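Local coordinates for putative ABC transporter, ATP-binding protein ComA (Streptococcus mutans, PDB 3K8U) that carries a C39-family peptidase domain of the papain-like clan CA, as found in ABC transporters, at residues 64-75 with 127-138. Sequence-based numbering, arbitrary orientation.
Sequences ETRSIKADMTLF and FQSEWTGLAIFL
R66 crosses F137 and lays its guanidinium flat on the ring, where 63-69, an outermost strand of the antiparallel sheet of the C39 peptidase domain, pairs with 134-140. CB leaves the sheet on the face shared with I68, A135 and F137; chi1 of 71° sets CG between the backbone N and carbonyl carbon, 3.8 Å from F137 CB. The chain then stays extended to NE, which passes alongside F137 CB and CG. CZ sits over F137 CB at 3.7 Å, and NH2 reaches over the ring near CG and CD1. Guanidinium and phenyl planes are 5° apart, the stack displaced toward the CB end of the ring. I68 CD1 approaches the same ring at CE2, and F84 stacks on it from outside the two segments. R66 with F137 and I68 with A135 are the hydrogen-bonded pairs, and A70 N donates to G133 O (2.7 Å) at the corner. On the other sheet face, which packs against helix 51-60, K69 bends at chi2 and chi3 and brings NZ to T132 O (2.9 Å), above the carbonyl plane. Before the corner at G133, the W131 indole packs against 70-72, with G133 CA over one of its faces and F127 CE2 over the opposite one; NE1 donates to L134 O, and CZ3 meets the D71 carbonyl at the ring edge. M72, bent throughout, makes two Met-aromatic contacts, SD lying at the F127 ring edge (3.6 Å from CD2) and obliquely beside W131 CE3, while F75 completes the aromatic cluster. Because R66 spends its flat face on an apolar ring, its N-H groups would point outward around the rim, in the guanidinium plane, where polar partners could still be met.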
loop_
_atom_site.group_PDB
_atom_site.type_symbol
_atom_site.label_atom_id
_atom_site.label_comp_id
_atom_site.label_asym_id
_atom_site.label_seq_id
_atom_site.Cartn_x
_atom_site.Cartn_y
_atom_site.Cartn_z
ATOM N N GLU A 64 -6.068 7.510 -11.358
ATOM C CA GLU A 64 -6.886 8.487 -10.656
ATOM C C GLU A 64 -6.642 8.118 -9.192
ATOM O O GLU A 64 -6.775 6.953 -8.816
ATOM C CB GLU A 64 -8.361 8.305 -11.013
ATOM C CG GLU A 64 -9.278 9.337 -10.381
ATOM C CD GLU A 64 -10.724 9.177 -10.807
ATOM O OE1 GLU A 64 -11.550 8.754 -9.967
ATOM O OE2 GLU A 64 -11.035 9.477 -11.979
ATOM N N THR A 65 -6.255 9.093 -8.379
ATOM C CA THR A 65 -5.948 8.813 -6.981
ATOM C C THR A 65 -6.727 9.648 -5.981
ATOM O O THR A 65 -7.172 10.753 -6.283
ATOM C CB THR A 65 -4.451 9.062 -6.687
ATOM O OG1 THR A 65 -4.204 10.475 -6.637
ATOM C CG2 THR A 65 -3.579 8.456 -7.770
ATOM N N ARG A 66 -6.871 9.102 -4.778
ATOM C CA ARG A 66 -7.532 9.795 -3.682
ATOM C C ARG A 66 -6.958 9.280 -2.369
ATOM O O ARG A 66 -6.675 8.088 -2.229
ATOM C CB ARG A 66 -9.058 9.634 -3.728
ATOM C CG ARG A 66 -9.609 8.259 -3.399
ATOM C CD ARG A 66 -11.134 8.278 -3.511
ATOM N NE ARG A 66 -11.749 7.022 -3.089
ATOM C CZ ARG A 66 -11.968 5.982 -3.886
ATOM N NH1 ARG A 66 -11.626 6.031 -5.169
ATOM N NH2 ARG A 66 -12.511 4.877 -3.392
ATOM N N SER A 67 -6.700 10.209 -1.451
ATOM C CA SER A 67 -6.156 9.889 -0.138
ATOM C C SER A 67 -7.196 10.289 0.898
ATOM O O SER A 67 -7.684 11.421 0.899
ATOM C CB SER A 67 -4.854 10.654 0.102
ATOM O OG SER A 67 -3.897 10.321 -0.885
ATOM N N ILE A 68 -7.552 9.352 1.765
ATOM C CA ILE A 68 -8.560 9.614 2.779
ATOM C C ILE A 68 -8.105 9.159 4.155
ATOM O O ILE A 68 -7.171 8.363 4.283
ATOM C CB ILE A 68 -9.881 8.870 2.459
ATOM C CG1 ILE A 68 -9.626 7.363 2.393
ATOM C CG2 ILE A 68 -10.466 9.365 1.135
ATOM C CD1 ILE A 68 -10.816 6.515 2.771
ATOM N N LYS A 69 -8.744 9.714 5.180
ATOM C CA LYS A 69 -8.469 9.334 6.558
ATOM C C LYS A 69 -9.691 8.518 6.941
ATOM O O LYS A 69 -10.817 9.022 6.925
ATOM C CB LYS A 69 -8.331 10.562 7.459
ATOM C CG LYS A 69 -7.115 11.427 7.145
ATOM C CD LYS A 69 -5.802 10.663 7.316
ATOM C CE LYS A 69 -5.578 10.228 8.760
ATOM N NZ LYS A 69 -4.258 9.559 8.944
ATOM N N ALA A 70 -9.474 7.244 7.238
ATOM C CA ALA A 70 -10.568 6.347 7.568
ATOM C C ALA A 70 -10.372 5.637 8.895
ATOM O O ALA A 70 -9.430 5.917 9.628
ATOM C CB ALA A 70 -10.734 5.326 6.447
ATOM N N ASP A 71 -11.308 4.751 9.215
ATOM C CA ASP A 71 -11.244 3.960 10.437
ATOM C C ASP A 71 -11.620 2.521 10.075
ATOM O O ASP A 71 -11.925 2.231 8.918
ATOM C CB ASP A 71 -12.163 4.538 11.522
ATOM C CG ASP A 71 -13.596 4.703 11.055
ATOM O OD1 ASP A 71 -14.208 3.697 10.657
ATOM O OD2 ASP A 71 -14.109 5.842 11.080
ATOM N N MET A 72 -11.651 1.632 11.059
ATOM C CA MET A 72 -11.953 0.230 10.781
ATOM C C MET A 72 -13.333 -0.122 10.214
ATOM O O MET A 72 -13.504 -1.207 9.660
ATOM C CB MET A 72 -11.613 -0.643 11.990
ATOM C CG MET A 72 -10.122 -0.654 12.338
ATOM S SD MET A 72 -9.039 -1.283 11.017
ATOM C CE MET A 72 -9.408 -3.036 11.086
ATOM N N THR A 73 -14.302 0.792 10.298
ATOM C CA THR A 73 -15.636 0.516 9.753
ATOM C C THR A 73 -15.553 0.424 8.233
ATOM O O THR A 73 -16.453 -0.091 7.574
ATOM C CB THR A 73 -16.667 1.609 10.119
ATOM O OG1 THR A 73 -16.329 2.830 9.452
ATOM C CG2 THR A 73 -16.710 1.830 11.620
ATOM N N LEU A 74 -14.452 0.929 7.681
ATOM C CA LEU A 74 -14.214 0.890 6.247
ATOM C C LEU A 74 -14.355 -0.540 5.731
ATOM O O LEU A 74 -14.949 -0.778 4.682
ATOM C CB LEU A 74 -12.799 1.402 5.955
ATOM C CG LEU A 74 -12.348 1.464 4.500
ATOM C CD1 LEU A 74 -13.171 2.513 3.750
ATOM C CD2 LEU A 74 -10.861 1.791 4.439
ATOM N N PHE A 75 -13.870 -1.497 6.517
ATOM C CA PHE A 75 -13.911 -2.899 6.126
ATOM C C PHE A 75 -15.271 -3.586 6.222
ATOM O O PHE A 75 -15.436 -4.719 5.757
ATOM C CB PHE A 75 -12.812 -3.669 6.870
ATOM C CG PHE A 75 -11.445 -3.083 6.661
ATOM C CD1 PHE A 75 -10.800 -3.222 5.431
ATOM C CD2 PHE A 75 -10.834 -2.327 7.655
ATOM C CE1 PHE A 75 -9.573 -2.610 5.195
ATOM C CE2 PHE A 75 -9.606 -1.709 7.429
ATOM C CZ PHE A 75 -8.973 -1.850 6.192
ATOM N N PHE A 127 -3.926 -4.836 13.000
ATOM C CA PHE A 127 -3.904 -3.834 11.942
ATOM C C PHE A 127 -4.323 -2.461 12.478
ATOM O O PHE A 127 -3.668 -1.454 12.214
ATOM C CB PHE A 127 -4.828 -4.249 10.806
ATOM C CG PHE A 127 -4.849 -3.280 9.665
ATOM C CD1 PHE A 127 -3.826 -3.278 8.724
ATOM C CD2 PHE A 127 -5.890 -2.368 9.529
ATOM C CE1 PHE A 127 -3.838 -2.378 7.662
ATOM C CE2 PHE A 127 -5.912 -1.468 8.474
ATOM C CZ PHE A 127 -4.885 -1.472 7.539
ATOM N N GLN A 128 -5.426 -2.437 13.218
ATOM C CA GLN A 128 -5.942 -1.198 13.808
ATOM C C GLN A 128 -4.876 -0.505 14.671
ATOM O O GLN A 128 -4.788 0.725 14.698
ATOM C CB GLN A 128 -7.187 -1.520 14.642
ATOM C CG GLN A 128 -7.905 -0.311 15.229
ATOM C CD GLN A 128 -9.225 -0.695 15.872
ATOM O OE1 GLN A 128 -10.274 -0.154 15.526
ATOM N NE2 GLN A 128 -9.182 -1.649 16.792
ATOM N N SER A 129 -4.043 -1.296 15.346
ATOM C CA SER A 129 -2.986 -0.742 16.192
ATOM C C SER A 129 -1.865 -0.049 15.410
ATOM O O SER A 129 -1.287 0.922 15.891
ATOM C CB SER A 129 -2.385 -1.829 17.093
ATOM O OG SER A 129 -3.364 -2.376 17.962
ATOM N N GLU A 130 -1.568 -0.537 14.206
ATOM C CA GLU A 130 -0.499 0.029 13.373
ATOM C C GLU A 130 -0.945 1.107 12.381
ATOM O O GLU A 130 -0.175 2.003 12.036
ATOM C CB GLU A 130 0.178 -1.082 12.556
ATOM C CG GLU A 130 0.747 -2.245 13.354
ATOM C CD GLU A 130 1.331 -3.342 12.464
ATOM O OE1 GLU A 130 2.029 -4.224 13.004
ATOM O OE2 GLU A 130 1.092 -3.332 11.232
ATOM N N TRP A 131 -2.179 0.988 11.900
ATOM C CA TRP A 131 -2.741 1.900 10.895
ATOM C C TRP A 131 -2.974 3.343 11.349
ATOM O O TRP A 131 -3.606 3.593 12.381
ATOM C CB TRP A 131 -4.048 1.291 10.371
ATOM C CG TRP A 131 -4.685 1.969 9.184
ATOM C CD1 TRP A 131 -4.053 2.561 8.124
ATOM C CD2 TRP A 131 -6.082 2.033 8.904
ATOM N NE1 TRP A 131 -4.978 2.976 7.191
ATOM C CE2 TRP A 131 -6.232 2.663 7.649
ATOM C CE3 TRP A 131 -7.228 1.607 9.593
ATOM C CZ2 TRP A 131 -7.483 2.877 7.067
ATOM C CZ3 TRP A 131 -8.470 1.818 9.013
ATOM C CH2 TRP A 131 -8.587 2.448 7.759
ATOM N N THR A 132 -2.469 4.293 10.564
ATOM C CA THR A 132 -2.640 5.713 10.862
ATOM C C THR A 132 -4.031 6.182 10.445
ATOM O O THR A 132 -4.449 7.283 10.797
ATOM C CB THR A 132 -1.630 6.600 10.096
ATOM O OG1 THR A 132 -1.886 6.511 8.687
ATOM C CG2 THR A 132 -0.191 6.175 10.386
ATOM N N GLY A 133 -4.735 5.342 9.692
ATOM C CA GLY A 133 -6.047 5.701 9.193
ATOM C C GLY A 133 -5.962 6.162 7.743
ATOM O O GLY A 133 -6.975 6.232 7.048
ATOM N N LEU A 134 -4.753 6.468 7.276
ATOM C CA LEU A 134 -4.561 6.919 5.903
ATOM C C LEU A 134 -4.688 5.778 4.908
ATOM O O LEU A 134 -4.052 4.729 5.060
ATOM C CB LEU A 134 -3.195 7.596 5.725
ATOM C CG LEU A 134 -2.915 8.104 4.300
ATOM C CD1 LEU A 134 -3.814 9.290 3.986
ATOM C CD2 LEU A 134 -1.458 8.499 4.152
ATOM N N ALA A 135 -5.529 5.985 3.897
ATOM C CA ALA A 135 -5.741 4.995 2.845
ATOM C C ALA A 135 -5.646 5.709 1.501
ATOM O O ALA A 135 -6.173 6.809 1.337
ATOM C CB ALA A 135 -7.109 4.333 2.994
ATOM N N ILE A 136 -4.930 5.101 0.564
ATOM C CA ILE A 136 -4.765 5.669 -0.767
ATOM C C ILE A 136 -5.385 4.705 -1.763
ATOM O O ILE A 136 -4.997 3.537 -1.840
ATOM C CB ILE A 136 -3.270 5.902 -1.110
ATOM C CG1 ILE A 136 -2.648 6.868 -0.097
ATOM C CG2 ILE A 136 -3.130 6.472 -2.534
ATOM C CD1 ILE A 136 -1.135 6.961 -0.166
ATOM N N PHE A 137 -6.382 5.201 -2.492
ATOM C CA PHE A 137 -7.089 4.425 -3.502
ATOM C C PHE A 137 -6.660 4.869 -4.895
ATOM O O PHE A 137 -6.554 6.069 -5.168
ATOM C CB PHE A 137 -8.605 4.603 -3.340
ATOM C CG PHE A 137 -9.164 3.969 -2.092
ATOM C CD1 PHE A 137 -9.745 2.707 -2.140
ATOM C CD2 PHE A 137 -9.085 4.622 -0.867
ATOM C CE1 PHE A 137 -10.234 2.100 -0.988
ATOM C CE2 PHE A 137 -9.572 4.024 0.294
ATOM C CZ PHE A 137 -10.144 2.758 0.234
ATOM N N LEU A 138 -6.399 3.899 -5.768
ATOM C CA LEU A 138 -5.977 4.182 -7.137
ATOM C C LEU A 138 -6.908 3.493 -8.127
ATOM O O LEU A 138 -7.416 2.405 -7.862
ATOM C CB LEU A 138 -4.549 3.684 -7.380
ATOM C CG LEU A 138 -3.455 3.979 -6.354
ATOM C CD1 LEU A 138 -2.145 3.400 -6.850
ATOM C CD2 LEU A 138 -3.320 5.468 -6.117
HETATM O O HOH W 1 -10.577 2.284 14.122
#